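Local coordinates for DNA protection during starvation protein (Halobacterium salinarum, PDB 1TJO) that probably protects DNA from oxidative damage by oxidising ferrous iron with hydrogen peroxide and storing it as ferric mineral inside a hollow dodecamer, at residues 124-129 with 161-166. Sequence-based numbering, arbitrary orientation.
Sequences AIYGDI and DDAHHI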
ATOM      1  N   ALA A 124     -12.774 -34.343  11.044  1.00 21.23           N
ATOM      2  CA  ALA A 124     -13.710 -35.305  10.445  1.00 21.24           C
ATOM      3  C   ALA A 124     -14.597 -34.635   9.399  1.00 20.28           C
ATOM      4  O   ALA A 124     -14.909 -35.224   8.347  1.00 22.23           O
ATOM      5  CB  ALA A 124     -14.568 -35.979  11.501  1.00 21.87           C
ATOM      6  N   ILE A 125     -15.019 -33.419   9.686  1.00 19.62           N
ATOM      7  CA  ILE A 125     -15.770 -32.649   8.708  1.00 17.96           C
ATOM      8  C   ILE A 125     -14.923 -32.391   7.462  1.00 17.50           C
ATOM      9  O   ILE A 125     -15.393 -32.593   6.360  1.00 18.43           O
ATOM     10  CB  ILE A 125     -16.293 -31.339   9.311  1.00 18.46           C
ATOM     11  CG1 ILE A 125     -17.287 -31.603  10.448  1.00 20.38           C
ATOM     12  CG2 ILE A 125     -16.936 -30.555   8.233  1.00 18.89           C
ATOM     13  CD1 ILE A 125     -17.694 -30.381  11.193  1.00 24.12           C
ATOM     14  N   TYR A 126     -13.688 -31.914   7.637  1.00 17.58           N
ATOM     15  CA  TYR A 126     -12.814 -31.646   6.495  1.00 18.26           C
ATOM     16  C   TYR A 126     -12.651 -32.845   5.626  1.00 18.37           C
ATOM     17  O   TYR A 126     -12.753 -32.765   4.400  1.00 19.15           O
ATOM     18  CB  TYR A 126     -11.412 -31.197   6.938  1.00 19.15           C
ATOM     19  CG  TYR A 126     -11.299 -29.705   7.191  1.00 17.67           C
ATOM     20  CD1 TYR A 126     -11.215 -29.224   8.478  1.00 19.57           C
ATOM     21  CD2 TYR A 126     -11.175 -28.793   6.129  1.00 17.81           C
ATOM     22  CE1 TYR A 126     -11.084 -27.875   8.724  1.00 19.85           C
ATOM     23  CE2 TYR A 126     -11.038 -27.432   6.365  1.00 17.27           C
ATOM     24  CZ  TYR A 126     -10.989 -26.986   7.668  1.00 19.24           C
ATOM     25  OH  TYR A 126     -10.826 -25.660   7.970  1.00 19.50           O
ATOM     26  N   GLY A 127     -12.425 -33.988   6.263  1.00 19.43           N
ATOM     27  CA  GLY A 127     -12.206 -35.218   5.537  1.00 20.64           C
ATOM     28  C   GLY A 127     -13.376 -35.609   4.696  1.00 20.21           C
ATOM     29  O   GLY A 127     -13.211 -36.000   3.537  1.00 18.93           O
ATOM     30  N   ASP A 128     -14.565 -35.475   5.237  1.00 19.99           N
ATOM     31  CA  ASP A 128     -15.779 -35.799   4.477  1.00 20.72           C
ATOM     32  C   ASP A 128     -15.944 -34.885   3.259  1.00 19.99           C
ATOM     33  O   ASP A 128     -16.329 -35.308   2.165  1.00 19.29           O
ATOM     34  CB  ASP A 128     -16.984 -35.609   5.400  1.00 19.99           C
ATOM     35  CG  ASP A 128     -17.131 -36.722   6.441  1.00 24.99           C
ATOM     36  OD1 ASP A 128     -16.316 -37.667   6.513  1.00 29.34           O
ATOM     37  OD2 ASP A 128     -18.068 -36.686   7.243  1.00 31.12           O
ATOM     38  N   ILE A 129     -15.634 -33.596   3.453  1.00 17.52           N
ATOM     39  CA  ILE A 129     -15.765 -32.598   2.397  1.00 18.49           C
ATOM     40  C   ILE A 129     -14.710 -32.832   1.313  1.00 17.11           C
ATOM     41  O   ILE A 129     -14.977 -32.689   0.147  1.00 18.41           O
ATOM     42  CB  ILE A 129     -15.664 -31.162   2.954  1.00 18.27           C
ATOM     43  CG1 ILE A 129     -16.896 -30.874   3.827  1.00 19.55           C
ATOM     44  CG2 ILE A 129     -15.616 -30.163   1.812  1.00 20.84           C
ATOM     45  CD1 ILE A 129     -16.864 -29.564   4.591  1.00 22.36           C
ATOM     46  N   ASP A 161      -5.232 -27.798   2.812  1.00 21.18           N
ATOM     47  CA  ASP A 161      -4.202 -27.182   3.613  1.00 21.95           C
ATOM     48  C   ASP A 161      -4.674 -27.007   5.040  1.00 21.61           C
ATOM     49  O   ASP A 161      -3.942 -27.300   6.013  1.00 20.46           O
ATOM     50  CB  ASP A 161      -3.824 -25.828   3.037  1.00 22.26           C
ATOM     51  CG  ASP A 161      -2.503 -25.317   3.593  1.00 29.78           C
ATOM     52  OD1 ASP A 161      -2.448 -24.148   4.014  1.00 38.52           O
ATOM     53  OD2 ASP A 161      -1.502 -26.052   3.705  1.00 37.78           O
ATOM     54  N   ASP A 162      -5.896 -26.526   5.226  1.00 19.93           N
ATOM     55  CA  ASP A 162      -6.389 -26.368   6.598  1.00 21.35           C
ATOM     56  C   ASP A 162      -6.605 -27.683   7.342  1.00 21.05           C
ATOM     57  O   ASP A 162      -6.308 -27.785   8.515  1.00 20.54           O
ATOM     58  CB  ASP A 162      -7.695 -25.587   6.602  1.00 21.52           C
ATOM     59  CG  ASP A 162      -7.494 -24.151   6.229  1.00 25.90           C
ATOM     60  OD1 ASP A 162      -6.337 -23.702   6.422  1.00 28.63           O
ATOM     61  OD2 ASP A 162      -8.392 -23.414   5.809  1.00 24.60           O
ATOM     62  N   ALA A 163      -7.087 -28.711   6.640  1.00 20.17           N
ATOM     63  CA  ALA A 163      -7.218 -30.043   7.242  1.00 19.93           C
ATOM     64  C   ALA A 163      -5.870 -30.571   7.716  1.00 19.78           C
ATOM     65  O   ALA A 163      -5.739 -31.127   8.807  1.00 18.81           O
ATOM     66  CB  ALA A 163      -7.830 -31.004   6.270  1.00 20.27           C
ATOM     67  N   HIS A 164      -4.872 -30.379   6.890  1.00 19.93           N
ATOM     68  CA  HIS A 164      -3.496 -30.774   7.211  1.00 21.06           C
ATOM     69  C   HIS A 164      -2.973 -30.024   8.450  1.00 19.62           C
ATOM     70  O   HIS A 164      -2.305 -30.642   9.284  1.00 20.12           O
ATOM     71  CB  HIS A 164      -2.591 -30.558   5.996  1.00 23.08           C
ATOM     72  CG  HIS A 164      -1.148 -30.608   6.315  1.00 26.90           C
ATOM     73  ND1 HIS A 164      -0.367 -29.477   6.390  1.00 33.75           N
ATOM     74  CD2 HIS A 164      -0.354 -31.648   6.650  1.00 26.22           C
ATOM     75  CE1 HIS A 164       0.864 -29.829   6.723  1.00 35.28           C
ATOM     76  NE2 HIS A 164       0.897 -31.138   6.894  1.00 34.28           N
ATOM     77  N   HIS A 165      -3.264 -28.732   8.588  1.00 19.29           N
ATOM     78  CA  HIS A 165      -2.831 -27.974   9.751  1.00 20.04           C
ATOM     79  C   HIS A 165      -3.438 -28.578  11.003  1.00 19.23           C
ATOM     80  O   HIS A 165      -2.780 -28.735  12.019  1.00 18.51           O
ATOM     81  CB  HIS A 165      -3.263 -26.509   9.647  1.00 21.66           C
ATOM     82  CG  HIS A 165      -2.362 -25.683   8.818  1.00 28.67           C
ATOM     83  ND1 HIS A 165      -1.724 -24.564   9.315  1.00 36.72           N
ATOM     84  CD2 HIS A 165      -2.044 -25.754   7.509  1.00 35.14           C
ATOM     85  CE1 HIS A 165      -1.022 -24.006   8.344  1.00 35.86           C
ATOM     86  NE2 HIS A 165      -1.202 -24.703   7.236  1.00 39.54           N
ATOM     87  N   ILE A 166      -4.709 -28.922  10.935  1.00 19.15           N
ATOM     88  CA  ILE A 166      -5.356 -29.549  12.105  1.00 20.87           C
ATOM     89  C   ILE A 166      -4.709 -30.863  12.462  1.00 20.11           C
ATOM     90  O   ILE A 166      -4.442 -31.130  13.665  1.00 19.85           O
ATOM     91  CB  ILE A 166      -6.901 -29.680  11.902  1.00 21.41           C
ATOM     92  CG1 ILE A 166      -7.551 -28.302  11.875  1.00 22.74           C
ATOM     93  CG2 ILE A 166      -7.544 -30.617  12.963  1.00 23.64           C
ATOM     94  CD1 ILE A 166      -8.972 -28.290  11.372  1.00 27.15           C
TER
HETATM   95  O   HOH W   1     -11.004 -23.985   5.913  1.00 22.52           O
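Y126 OH donates a hydrogen bond to a water 2.7 Å away, and the water donates one to D162 OD2, again over 2.7 Å. With Y126 OH and D162 OD2 4.0 Å apart, the water is what couples hydroxyl to carboxylate. It sits at the ring edge, in the plane of the phenol. The D162 carboxylate is turned 74° from the ring, and D162 CB packs 3.4 Å from Y126 OH.

No direct hydrogen bond joins the two segments; the rest is van der Waals packing. One face of the Y126 ring lies against the backbone of the other helix, with A163 N 4.1 Å above the plane, over the ring centre. A163 CB meets Y126 at the root of the side chain, 3.6 Å from Y126 CB. With CG1 of I166 anti to the carbonyl carbon (chi1 -67°) and the chain extended, I166 CD1 comes up obliquely to the ring, 3.4 Å from Y126 CE1. A single tyrosine thus spans segments 124-129 and 161-166, whose axes approach to 9.7 Å, roughly antiparallel at 147°.

The segments belong to helices 115-142 and 146-169, neighbours in the four-helix bundle of the ferritin-like fold. L44 and L48 of helix 24-54 and A70 of helix 60-87 pack on Y126, while F66 of helix 60-87 touches both D162 and I166, so the buried tyrosine touches all three other bundle helices.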